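Local coordinates for fatty Acid Kinase (Fak) B3 protein (Streptococcus pneumoniae, PDB 6CNG) that binds linoleic acid and probably other long-chain fatty acids, and probably presents them to a fatty acid kinase, in keeping with a role in lipid metabolism, at residues 177-188 against 287-298; 21-29 against 94-105. One frame throughout, in Å; residues are numbered along the deposited sequence.

Contact 1 of 2, residues 177-188 against 287-298; sequences KLLFVLAKVDNL and FYAEEGGLLMGY. With EIC (linoleic acid), chain C; ACT (acetate ion), chain I.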
loop_
_atom_site.group_PDB
_atom_site.type_symbol
_atom_site.label_atom_id
_atom_site.label_comp_id
_atom_site.label_asym_id
_atom_site.label_seq_id
_atom_site.Cartn_x
_atom_site.Cartn_y
_atom_site.Cartn_z
ATOM N N LYS A 177 5.272 -9.666 1.724
ATOM C CA LYS A 177 4.339 -10.064 0.683
ATOM C C LYS A 177 3.004 -9.340 0.881
ATOM O O LYS A 177 2.774 -8.689 1.901
ATOM C CB LYS A 177 4.172 -11.594 0.681
ATOM C CG LYS A 177 5.514 -12.421 0.517
ATOM C CD LYS A 177 6.093 -12.448 -0.892
ATOM C CE LYS A 177 7.518 -13.096 -0.984
ATOM N NZ LYS A 177 8.184 -12.944 -2.329
ATOM N N LEU A 178 2.110 -9.477 -0.110
ATOM C CA LEU A 178 0.758 -8.932 -0.035
ATOM C C LEU A 178 -0.270 -9.972 -0.460
ATOM O O LEU A 178 -0.122 -10.616 -1.491
ATOM C CB LEU A 178 0.602 -7.684 -0.927
ATOM C CG LEU A 178 -0.772 -6.990 -0.835
ATOM C CD1 LEU A 178 -0.901 -6.161 0.399
ATOM C CD2 LEU A 178 -1.041 -6.124 -2.018
ATOM N N LEU A 179 -1.321 -10.115 0.321
ATOM C CA LEU A 179 -2.516 -10.820 -0.100
ATOM C C LEU A 179 -3.664 -9.827 -0.042
ATOM O O LEU A 179 -3.722 -8.995 0.860
ATOM C CB LEU A 179 -2.839 -11.966 0.844
ATOM C CG LEU A 179 -2.327 -13.376 0.568
ATOM C CD1 LEU A 179 -2.451 -14.246 1.802
ATOM C CD2 LEU A 179 -3.113 -14.023 -0.544
ATOM N N PHE A 180 -4.562 -9.899 -1.009
ATOM C CA PHE A 180 -5.753 -9.059 -0.991
ATOM C C PHE A 180 -6.992 -9.914 -1.157
ATOM O O PHE A 180 -6.947 -11.010 -1.715
ATOM C CB PHE A 180 -5.689 -7.953 -2.042
ATOM C CG PHE A 180 -5.446 -8.437 -3.428
ATOM C CD1 PHE A 180 -6.465 -8.979 -4.175
ATOM C CD2 PHE A 180 -4.195 -8.312 -3.999
ATOM C CE1 PHE A 180 -6.241 -9.396 -5.430
ATOM C CE2 PHE A 180 -3.966 -8.737 -5.267
ATOM C CZ PHE A 180 -4.971 -9.277 -5.988
ATOM N N VAL A 181 -8.091 -9.421 -0.617
ATOM C CA VAL A 181 -9.408 -9.954 -0.917
ATOM C C VAL A 181 -10.310 -8.815 -1.337
ATOM O O VAL A 181 -10.552 -7.885 -0.561
ATOM C CB VAL A 181 -10.051 -10.672 0.265
ATOM C CG1 VAL A 181 -11.376 -11.225 -0.170
ATOM C CG2 VAL A 181 -9.103 -11.726 0.763
ATOM N N LEU A 182 -10.841 -8.923 -2.529
ATOM C CA LEU A 182 -11.678 -7.886 -3.081
ATOM C C LEU A 182 -13.042 -8.461 -3.421
ATOM O O LEU A 182 -13.154 -9.425 -4.169
ATOM C CB LEU A 182 -11.010 -7.299 -4.321
ATOM C CG LEU A 182 -9.540 -6.969 -4.196
ATOM C CD1 LEU A 182 -9.023 -6.392 -5.492
ATOM C CD2 LEU A 182 -9.303 -5.997 -3.083
ATOM N N ALA A 183 -14.078 -7.818 -2.896
ATOM C CA ALA A 183 -15.444 -8.095 -3.291
ATOM C C ALA A 183 -15.840 -7.367 -4.565
ATOM O O ALA A 183 -16.767 -7.795 -5.246
ATOM C CB ALA A 183 -16.349 -7.663 -2.154
ATOM N N LYS A 184 -15.160 -6.289 -4.908
ATOM C CA LYS A 184 -15.446 -5.600 -6.143
ATOM C C LYS A 184 -14.131 -5.165 -6.737
ATOM O O LYS A 184 -13.202 -4.810 -6.011
ATOM C CB LYS A 184 -16.276 -4.362 -5.893
ATOM C CG LYS A 184 -17.739 -4.666 -5.735
ATOM C CD LYS A 184 -18.499 -3.604 -5.032
ATOM C CE LYS A 184 -19.948 -3.605 -5.495
ATOM N NZ LYS A 184 -20.427 -4.957 -5.886
ATOM N N VAL A 185 -14.057 -5.206 -8.057
ATOM C CA VAL A 185 -12.826 -4.851 -8.767
ATOM C C VAL A 185 -13.126 -3.957 -9.954
ATOM O O VAL A 185 -12.306 -3.794 -10.855
ATOM C CB VAL A 185 -12.064 -6.111 -9.212
ATOM C CG1 VAL A 185 -11.735 -6.991 -8.026
ATOM C CG2 VAL A 185 -12.874 -6.870 -10.207
ATOM N N ASP A 186 -14.300 -3.350 -9.945
ATOM C CA ASP A 186 -14.750 -2.605 -11.107
ATOM C C ASP A 186 -13.855 -1.418 -11.394
ATOM O O ASP A 186 -13.587 -1.116 -12.547
ATOM C CB ASP A 186 -16.192 -2.162 -10.898
ATOM C CG ASP A 186 -17.097 -3.323 -10.523
ATOM O OD1 ASP A 186 -16.926 -4.406 -11.109
ATOM O OD2 ASP A 186 -17.944 -3.180 -9.625
ATOM N N ASN A 187 -13.396 -0.717 -10.366
ATOM C CA ASN A 187 -12.566 0.446 -10.625
ATOM C C ASN A 187 -11.210 0.050 -11.180
ATOM O O ASN A 187 -10.655 0.756 -12.022
ATOM C CB ASN A 187 -12.412 1.279 -9.366
ATOM C CG ASN A 187 -13.667 2.058 -9.039
ATOM O OD1 ASN A 187 -14.550 2.227 -9.860
ATOM N ND2 ASN A 187 -13.756 2.504 -7.831
ATOM N N LEU A 188 -10.652 -1.058 -10.708
ATOM C CA LEU A 188 -9.444 -1.595 -11.321
ATOM C C LEU A 188 -9.642 -1.847 -12.813
ATOM O O LEU A 188 -8.825 -1.440 -13.644
ATOM C CB LEU A 188 -9.043 -2.889 -10.616
ATOM C CG LEU A 188 -8.408 -2.714 -9.247
ATOM C CD1 LEU A 188 -8.496 -4.007 -8.457
ATOM C CD2 LEU A 188 -6.975 -2.234 -9.382
ATOM N N PHE A 287 -10.360 3.453 -3.115
ATOM C CA PHE A 287 -10.934 3.566 -4.433
ATOM C C PHE A 287 -10.755 2.292 -5.214
ATOM O O PHE A 287 -11.662 1.862 -5.930
ATOM C CB PHE A 287 -10.222 4.709 -5.138
ATOM C CG PHE A 287 -10.599 4.868 -6.557
ATOM C CD1 PHE A 287 -11.874 5.196 -6.913
ATOM C CD2 PHE A 287 -9.664 4.719 -7.536
ATOM C CE1 PHE A 287 -12.204 5.351 -8.227
ATOM C CE2 PHE A 287 -10.003 4.869 -8.845
ATOM C CZ PHE A 287 -11.255 5.194 -9.189
ATOM N N TYR A 288 -9.597 1.683 -5.103
ATOM C CA TYR A 288 -9.314 0.517 -5.916
ATOM C C TYR A 288 -9.661 -0.786 -5.245
ATOM O O TYR A 288 -10.061 -1.733 -5.924
ATOM C CB TYR A 288 -7.854 0.526 -6.283
ATOM C CG TYR A 288 -7.629 1.377 -7.443
ATOM C CD1 TYR A 288 -8.237 1.082 -8.648
ATOM C CD2 TYR A 288 -6.830 2.467 -7.358
ATOM C CE1 TYR A 288 -8.033 1.842 -9.731
ATOM C CE2 TYR A 288 -6.609 3.247 -8.453
ATOM C CZ TYR A 288 -7.219 2.934 -9.647
ATOM O OH TYR A 288 -7.017 3.709 -10.772
ATOM N N ALA A 289 -9.505 -0.876 -3.946
ATOM C CA ALA A 289 -9.912 -2.103 -3.274
ATOM C C ALA A 289 -11.415 -2.173 -3.092
ATOM O O ALA A 289 -11.978 -3.271 -3.025
ATOM C CB ALA A 289 -9.221 -2.212 -1.918
ATOM N N GLU A 290 -12.056 -1.005 -2.992
ATOM C CA GLU A 290 -13.500 -0.852 -2.926
ATOM C C GLU A 290 -14.091 -1.413 -1.649
ATOM O O GLU A 290 -13.376 -1.887 -0.765
ATOM C CB GLU A 290 -14.156 -1.471 -4.161
ATOM C CG GLU A 290 -13.698 -0.815 -5.472
ATOM C CD GLU A 290 -14.718 -0.939 -6.594
ATOM O OE1 GLU A 290 -15.897 -0.577 -6.397
ATOM O OE2 GLU A 290 -14.342 -1.405 -7.678
ATOM N N GLU A 291 -15.401 -1.336 -1.540
ATOM C CA GLU A 291 -16.043 -1.644 -0.278
ATOM C C GLU A 291 -15.914 -3.119 0.034
ATOM O O GLU A 291 -16.123 -3.976 -0.825
ATOM C CB GLU A 291 -17.492 -1.210 -0.334
ATOM C CG GLU A 291 -17.646 0.290 -0.509
ATOM C CD GLU A 291 -17.183 1.056 0.687
ATOM O OE1 GLU A 291 -16.871 2.248 0.529
ATOM O OE2 GLU A 291 -17.122 0.474 1.786
ATOM N N GLY A 292 -15.568 -3.398 1.278
ATOM C CA GLY A 292 -15.284 -4.735 1.728
ATOM C C GLY A 292 -13.885 -5.212 1.426
ATOM O O GLY A 292 -13.573 -6.370 1.704
ATOM N N GLY A 293 -13.040 -4.364 0.860
ATOM C CA GLY A 293 -11.743 -4.800 0.410
ATOM C C GLY A 293 -10.731 -4.896 1.531
ATOM O O GLY A 293 -10.837 -4.261 2.579
ATOM N N LEU A 294 -9.711 -5.712 1.279
ATOM C CA LEU A 294 -8.628 -5.925 2.221
ATOM C C LEU A 294 -7.319 -6.042 1.471
ATOM O O LEU A 294 -7.238 -6.772 0.487
ATOM C CB LEU A 294 -8.860 -7.228 2.972
ATOM C CG LEU A 294 -7.647 -7.746 3.751
ATOM C CD1 LEU A 294 -7.320 -6.860 4.926
ATOM C CD2 LEU A 294 -7.909 -9.148 4.209
ATOM N N LEU A 295 -6.303 -5.330 1.954
ATOM C CA LEU A 295 -4.943 -5.423 1.443
ATOM C C LEU A 295 -4.044 -5.713 2.634
ATOM O O LEU A 295 -3.682 -4.804 3.382
ATOM C CB LEU A 295 -4.475 -4.133 0.798
ATOM C CG LEU A 295 -5.181 -3.536 -0.398
ATOM C CD1 LEU A 295 -4.107 -3.041 -1.376
ATOM C CD2 LEU A 295 -6.146 -4.534 -1.036
ATOM N N MET A 296 -3.638 -6.958 2.769
ATOM C CA MET A 296 -2.902 -7.405 3.928
ATOM C C MET A 296 -1.429 -7.583 3.574
ATOM O O MET A 296 -1.088 -8.417 2.743
ATOM C CB MET A 296 -3.518 -8.727 4.354
ATOM C CG MET A 296 -2.743 -9.464 5.329
ATOM S SD MET A 296 -3.712 -10.774 6.084
ATOM C CE MET A 296 -3.900 -11.920 4.698
ATOM N N GLY A 297 -0.572 -6.796 4.207
ATOM C CA GLY A 297 0.854 -7.015 4.126
ATOM C C GLY A 297 1.333 -7.887 5.272
ATOM O O GLY A 297 0.783 -7.854 6.368
ATOM N N TYR A 298 2.358 -8.692 5.000
ATOM C CA TYR A 298 2.834 -9.631 6.013
ATOM C C TYR A 298 4.276 -10.044 5.768
ATOM O O TYR A 298 4.813 -9.922 4.663
ATOM C CB TYR A 298 1.930 -10.874 6.150
ATOM C CG TYR A 298 1.830 -11.732 4.912
ATOM C CD1 TYR A 298 0.927 -11.436 3.888
ATOM C CD2 TYR A 298 2.648 -12.862 4.751
ATOM C CE1 TYR A 298 0.835 -12.214 2.761
ATOM C CE2 TYR A 298 2.561 -13.656 3.599
ATOM C CZ TYR A 298 1.652 -13.336 2.618
ATOM O OH TYR A 298 1.569 -14.110 1.507
HETATM C C1 EIC C . -2.509 6.041 -10.541
HETATM C C2 EIC C . -2.681 5.099 -9.355
HETATM C C3 EIC C . -3.082 3.693 -9.741
HETATM C C4 EIC C . -2.943 2.738 -8.579
HETATM C C5 EIC C . -3.242 1.310 -8.981
HETATM C C6 EIC C . -2.992 0.327 -7.841
HETATM C C7 EIC C . -4.080 0.350 -6.758
HETATM C C8 EIC C . -3.693 -0.523 -5.579
HETATM C C9 EIC C . -4.745 -0.351 -4.508
HETATM C C10 EIC C . -5.745 -1.197 -4.387
HETATM C C11 EIC C . -5.933 -2.390 -5.313
HETATM C C12 EIC C . -6.220 -3.570 -4.395
HETATM C C13 EIC C . -5.603 -4.731 -4.451
HETATM C C14 EIC C . -4.538 -5.036 -5.484
HETATM C C15 EIC C . -3.153 -4.597 -5.014
HETATM C C16 EIC C . -2.122 -4.952 -6.075
HETATM C C17 EIC C . -0.768 -4.400 -5.737
HETATM C C18 EIC C . 0.205 -4.744 -6.842
HETATM O O1 EIC C . -1.365 6.318 -10.994
HETATM O O2 EIC C . -3.531 6.541 -11.071
HETATM C C ACT I . -20.644 -3.800 -10.038
HETATM O O ACT I . -19.953 -3.625 -11.077
HETATM O OXT ACT I . -20.236 -4.024 -8.856
HETATM C CH3 ACT I . -22.202 -3.721 -10.268
HETATM O O HOH W 1 0.929 -13.139 -1.076
HETATM O O HOH W 2 -14.040 -5.054 -2.476
HETATM O O HOH W 3 -11.671 -2.030 -8.049
#
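Glu290 OE2 accepts a nearly straight bond (171°) from the backbone N of Asn187, 2.9 Å away, the N-H arriving from above the carboxylate plane. The bond ties the residue just past helix 283-289 to the first turn of helix 186-190. A water adds a second bond to OE2, while OE1 turns to the hydroxyl of Tyr75. The side chain of the same asparagine bonds too: Asn187 ND2 donates to Phe287 O at 2.9 Å with Phe287 O in the amide plane, and the amide lies stacked over the Phe287 ring, the two planes 25° apart.

Away from these helix ends, strands 177-182 and 294-298 run antiparallel as neighbours in a mixed sheet of the DegV fold, whose two faces do different work. On one, Leu178, Phe180, Leu182 and Leu295 line the linoleate pocket. Phe180 CG sits between the backbone N and the carbonyl carbon (chi1 55°), which swings the ring off the strand partner and sets one face against EIC C14, with CD2 3.6 Å from it. Leu295 CD2 reaches EIC C13 at 3.5 Å and also packs on Phe180 CB. Tyr288 adds its CB, 3.3 Å from EIC C10, while its hydroxyl bonds to Ser83. On the other face Lys177 CB lies over the Tyr298 ring, a CH-pi contact 4.0 Å from the centroid, and Leu179 CD1 touches both Tyr298 CE1 and Met296 CE.

Contact 2 of 2, residues 21-29 against 94-105; sequences MTWKIIADS and AFEGAKNIFLVT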
loop_
_atom_site.group_PDB
_atom_site.type_symbol
_atom_site.label_atom_id
_atom_site.label_comp_id
_atom_site.label_asym_id
_atom_site.label_seq_id
_atom_site.Cartn_x
_atom_site.Cartn_y
_atom_site.Cartn_z
ATOM N N MET A 21 21.877 15.915 11.111
ATOM C CA MET A 21 21.653 14.512 10.639
ATOM C C MET A 21 20.170 14.175 10.585
ATOM O O MET A 21 19.633 13.589 11.515
ATOM C CB MET A 21 22.358 13.531 11.569
ATOM C CG MET A 21 22.272 12.079 11.134
ATOM S SD MET A 21 23.457 11.586 9.859
ATOM C CE MET A 21 23.426 9.838 10.164
ATOM N N THR A 22 19.529 14.502 9.468
ATOM C CA THR A 22 18.085 14.425 9.341
ATOM C C THR A 22 17.697 13.349 8.339
ATOM O O THR A 22 18.455 13.012 7.427
ATOM C CB THR A 22 17.455 15.758 8.929
ATOM O OG1 THR A 22 17.897 16.137 7.634
ATOM C CG2 THR A 22 17.819 16.872 9.906
ATOM N N TRP A 23 16.520 12.788 8.573
ATOM C CA TRP A 23 15.964 11.699 7.785
ATOM C C TRP A 23 14.510 11.993 7.428
ATOM O O TRP A 23 13.746 12.516 8.241
ATOM C CB TRP A 23 15.951 10.401 8.578
ATOM C CG TRP A 23 17.224 10.001 9.136
ATOM C CD1 TRP A 23 17.831 10.517 10.215
ATOM C CD2 TRP A 23 18.052 8.955 8.668
ATOM N NE1 TRP A 23 18.999 9.867 10.456
ATOM C CE2 TRP A 23 19.159 8.902 9.506
ATOM C CE3 TRP A 23 17.970 8.066 7.610
ATOM C CZ2 TRP A 23 20.156 7.997 9.334
ATOM C CZ3 TRP A 23 18.961 7.170 7.438
ATOM C CH2 TRP A 23 20.035 7.131 8.294
ATOM N N LYS A 24 14.136 11.651 6.203
ATOM C CA LYS A 24 12.745 11.669 5.792
ATOM C C LYS A 24 12.379 10.318 5.186
ATOM O O LYS A 24 13.133 9.755 4.387
ATOM C CB LYS A 24 12.450 12.793 4.796
ATOM C CG LYS A 24 11.663 13.915 5.383
ATOM C CD LYS A 24 11.436 15.073 4.409
ATOM C CE LYS A 24 10.679 16.231 5.052
ATOM N NZ LYS A 24 10.329 17.365 4.126
ATOM N N ILE A 25 11.232 9.797 5.595
ATOM C CA ILE A 25 10.586 8.676 4.929
ATOM C C ILE A 25 9.389 9.243 4.184
ATOM O O ILE A 25 8.474 9.802 4.800
ATOM C CB ILE A 25 10.148 7.596 5.930
ATOM C CG1 ILE A 25 11.360 7.022 6.656
ATOM C CG2 ILE A 25 9.392 6.500 5.205
ATOM C CD1 ILE A 25 10.983 6.143 7.836
ATOM N N ILE A 26 9.409 9.102 2.865
ATOM C CA ILE A 26 8.367 9.617 1.983
ATOM C C ILE A 26 7.651 8.432 1.362
ATOM O O ILE A 26 8.275 7.437 1.010
ATOM C CB ILE A 26 8.955 10.524 0.886
ATOM C CG1 ILE A 26 9.928 11.526 1.484
ATOM C CG2 ILE A 26 7.838 11.239 0.170
ATOM C CD1 ILE A 26 10.598 12.417 0.489
ATOM N N ALA A 27 6.339 8.524 1.268
ATOM C CA ALA A 27 5.563 7.492 0.606
ATOM C C ALA A 27 4.418 8.152 -0.137
ATOM O O ALA A 27 3.964 9.219 0.245
ATOM C CB ALA A 27 4.995 6.471 1.608
ATOM N N ASP A 28 3.961 7.526 -1.205
ATOM C CA ASP A 28 2.738 8.011 -1.831
ATOM C C ASP A 28 1.502 7.456 -1.099
ATOM O O ASP A 28 1.606 6.633 -0.188
ATOM C CB ASP A 28 2.764 7.713 -3.334
ATOM C CG ASP A 28 2.789 6.227 -3.655
ATOM O OD1 ASP A 28 2.104 5.446 -2.941
ATOM O OD2 ASP A 28 3.466 5.845 -4.639
ATOM N N SER A 29 0.312 7.909 -1.501
ATOM C CA SER A 29 -0.912 7.546 -0.781
ATOM C C SER A 29 -1.427 6.106 -1.079
ATOM O O SER A 29 -2.541 5.749 -0.656
ATOM C CB SER A 29 -1.965 8.638 -0.957
ATOM O OG SER A 29 -2.434 8.712 -2.266
ATOM N N ALA A 94 8.616 17.524 -1.251
ATOM C CA ALA A 94 8.690 16.667 -0.082
ATOM C C ALA A 94 10.120 16.418 0.370
ATOM O O ALA A 94 10.342 16.091 1.535
ATOM C CB ALA A 94 7.995 15.353 -0.396
ATOM N N PHE A 95 11.089 16.579 -0.513
ATOM C CA PHE A 95 12.463 16.322 -0.155
ATOM C C PHE A 95 13.047 17.373 0.782
ATOM O O PHE A 95 14.026 17.082 1.470
ATOM C CB PHE A 95 13.308 16.282 -1.419
ATOM C CG PHE A 95 13.035 15.121 -2.312
ATOM C CD1 PHE A 95 12.476 13.959 -1.841
ATOM C CD2 PHE A 95 13.372 15.189 -3.626
ATOM C CE1 PHE A 95 12.264 12.921 -2.664
ATOM C CE2 PHE A 95 13.154 14.156 -4.449
ATOM C CZ PHE A 95 12.607 13.015 -3.970
ATOM N N GLU A 96 12.476 18.571 0.835
ATOM C CA GLU A 96 13.156 19.693 1.469
ATOM C C GLU A 96 13.388 19.481 2.963
ATOM O O GLU A 96 12.540 18.948 3.675
ATOM C CB GLU A 96 12.361 20.972 1.260
ATOM C CG GLU A 96 13.189 22.188 1.650
ATOM C CD GLU A 96 12.363 23.392 2.028
ATOM O OE1 GLU A 96 12.955 24.479 2.152
ATOM O OE2 GLU A 96 11.132 23.257 2.229
ATOM N N GLY A 97 14.553 19.918 3.438
ATOM C CA GLY A 97 14.866 19.858 4.857
ATOM C C GLY A 97 15.373 18.527 5.374
ATOM O O GLY A 97 15.328 18.293 6.584
ATOM N N ALA A 98 15.839 17.640 4.499
ATOM C CA ALA A 98 16.330 16.340 4.923
ATOM C C ALA A 98 17.581 15.987 4.140
ATOM O O ALA A 98 17.688 16.307 2.954
ATOM C CB ALA A 98 15.301 15.238 4.700
ATOM N N LYS A 99 18.524 15.331 4.809
ATOM C CA LYS A 99 19.760 14.912 4.158
ATOM C C LYS A 99 19.751 13.441 3.740
ATOM O O LYS A 99 20.464 13.059 2.806
ATOM C CB LYS A 99 20.958 15.169 5.090
ATOM C CG LYS A 99 21.115 16.611 5.619
ATOM C CD LYS A 99 20.408 16.826 6.978
ATOM C CE LYS A 99 21.263 17.563 8.033
ATOM N NZ LYS A 99 22.415 16.760 8.530
ATOM N N ASN A 100 18.963 12.620 4.419
ATOM C CA ASN A 100 18.856 11.192 4.166
ATOM C C ASN A 100 17.389 10.899 3.861
ATOM O O ASN A 100 16.541 11.028 4.747
ATOM C CB ASN A 100 19.278 10.435 5.419
ATOM C CG ASN A 100 20.778 10.367 5.612
ATOM O OD1 ASN A 100 21.554 10.943 4.882
ATOM N ND2 ASN A 100 21.179 9.640 6.616
ATOM N N ILE A 101 17.081 10.477 2.626
ATOM C CA ILE A 101 15.702 10.343 2.158
ATOM C C ILE A 101 15.456 8.965 1.565
ATOM O O ILE A 101 16.173 8.532 0.665
ATOM C CB ILE A 101 15.344 11.415 1.114
ATOM C CG1 ILE A 101 15.477 12.809 1.707
ATOM C CG2 ILE A 101 13.940 11.209 0.623
ATOM C CD1 ILE A 101 15.535 13.894 0.680
ATOM N N PHE A 102 14.409 8.301 2.051
ATOM C CA PHE A 102 13.861 7.091 1.460
ATOM C C PHE A 102 12.470 7.383 0.944
ATOM O O PHE A 102 11.677 8.062 1.595
ATOM C CB PHE A 102 13.791 5.949 2.471
ATOM C CG PHE A 102 15.115 5.544 2.930
ATOM C CD1 PHE A 102 15.766 6.247 3.911
ATOM C CD2 PHE A 102 15.765 4.508 2.320
ATOM C CE1 PHE A 102 17.037 5.893 4.294
ATOM C CE2 PHE A 102 17.024 4.150 2.704
ATOM C CZ PHE A 102 17.656 4.842 3.686
ATOM N N LEU A 103 12.174 6.830 -0.210
ATOM C CA LEU A 103 10.927 7.097 -0.886
ATOM C C LEU A 103 10.385 5.755 -1.328
ATOM O O LEU A 103 10.997 5.077 -2.145
ATOM C CB LEU A 103 11.181 8.037 -2.066
ATOM C CG LEU A 103 9.994 8.678 -2.760
ATOM C CD1 LEU A 103 10.498 9.534 -3.893
ATOM C CD2 LEU A 103 8.981 7.667 -3.256
ATOM N N VAL A 104 9.245 5.371 -0.779
ATOM C CA VAL A 104 8.572 4.141 -1.149
ATOM C C VAL A 104 7.353 4.524 -1.958
ATOM O O VAL A 104 6.498 5.275 -1.485
ATOM C CB VAL A 104 8.154 3.345 0.093
ATOM C CG1 VAL A 104 7.625 1.981 -0.289
ATOM C CG2 VAL A 104 9.306 3.230 1.033
ATOM N N THR A 105 7.255 3.986 -3.157
ATOM C CA THR A 105 6.090 4.156 -3.988
ATOM C C THR A 105 5.281 2.874 -4.085
ATOM O O THR A 105 5.761 1.763 -3.886
ATOM C CB THR A 105 6.462 4.597 -5.402
ATOM O OG1 THR A 105 7.013 3.492 -6.120
ATOM C CG2 THR A 105 7.435 5.714 -5.356
HETATM O O HOH W 4 3.657 4.168 -0.874
#
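Ile26 CD1 makes the closest of the apolar side-chain contacts here: it meets Phe95 CD1 at the edge of the ring, close to its plane, at 3.4 Å, and also touches Ile101 CG2 and Ala94 CB. With CG1 anti to the carbonyl carbon (chi1 -47°) and the chain extended beyond it, this one methyl is carried across to both strand 100-105 and the end of helix 88-95. Beneath it the backbones pair in parallel register, Lys24 with Ile101 and Ile26 with Leu103, joined by a regular ladder that includes Ile26 N to Phe102 O at 2.8 Å.

Beside Ile26, Lys24 runs its extended chain past Ala98 CB and delivers NZ to two backbone carbonyls, Glu96 O at 2.8 Å, in the carbonyl plane, and Ala94 O at 2.9 Å, from above it. Two bonds thus fix the ammonium where the helix gives way to the type II turn Phe95 to Ala98, and the positive charge would probably suit the carbonyl-rich end of the helix. On the reverse face Trp23 lies alongside Asn100, whose CB sits over the six-membered ring, 3.9 Å from its centroid, while Trp23 CZ3 and Phe102 CE1 meet edge to edge at 3.9 Å.

The N-terminal end is looser. Met21, Glu96, Gly97 and Lys99 are exposed, and the bond from Lys99 N to Thr22 O is weak, at 3.5 Å. At the far, buried end Asp28 OD2 lies against Thr105 CA and bonds to Ser113.

Strand 43-54 pairs along the other edge of strand 23-28; helix 113-127 receives Phe95 and Leu103, whereas helices 143-157 and 162-174 cover the Trp23 and Phe102 face.

Overall arrangement
The two contacts share no strand or helix and belong to separate sheets, on opposite sides of the chain's centre, their own centres about 27 Å apart. Both are largely buried, but contact 1 lies closer to the middle and lines the linoleate pocket directly, whereas contact 2 has a solvent-exposed side at Met21 and the turn through Glu96, Gly97 and Lys99. The pairing is antiparallel in contact 1 and parallel in contact 2. Each also holds a helix end with a charged side chain: in the first a carboxylate just past one helix takes an N-H at the start of another, in the second a strand lysine donates to carbonyls where a helix ends. The Asp28 side chain of contact 2 lies about 8 Å from the lipid.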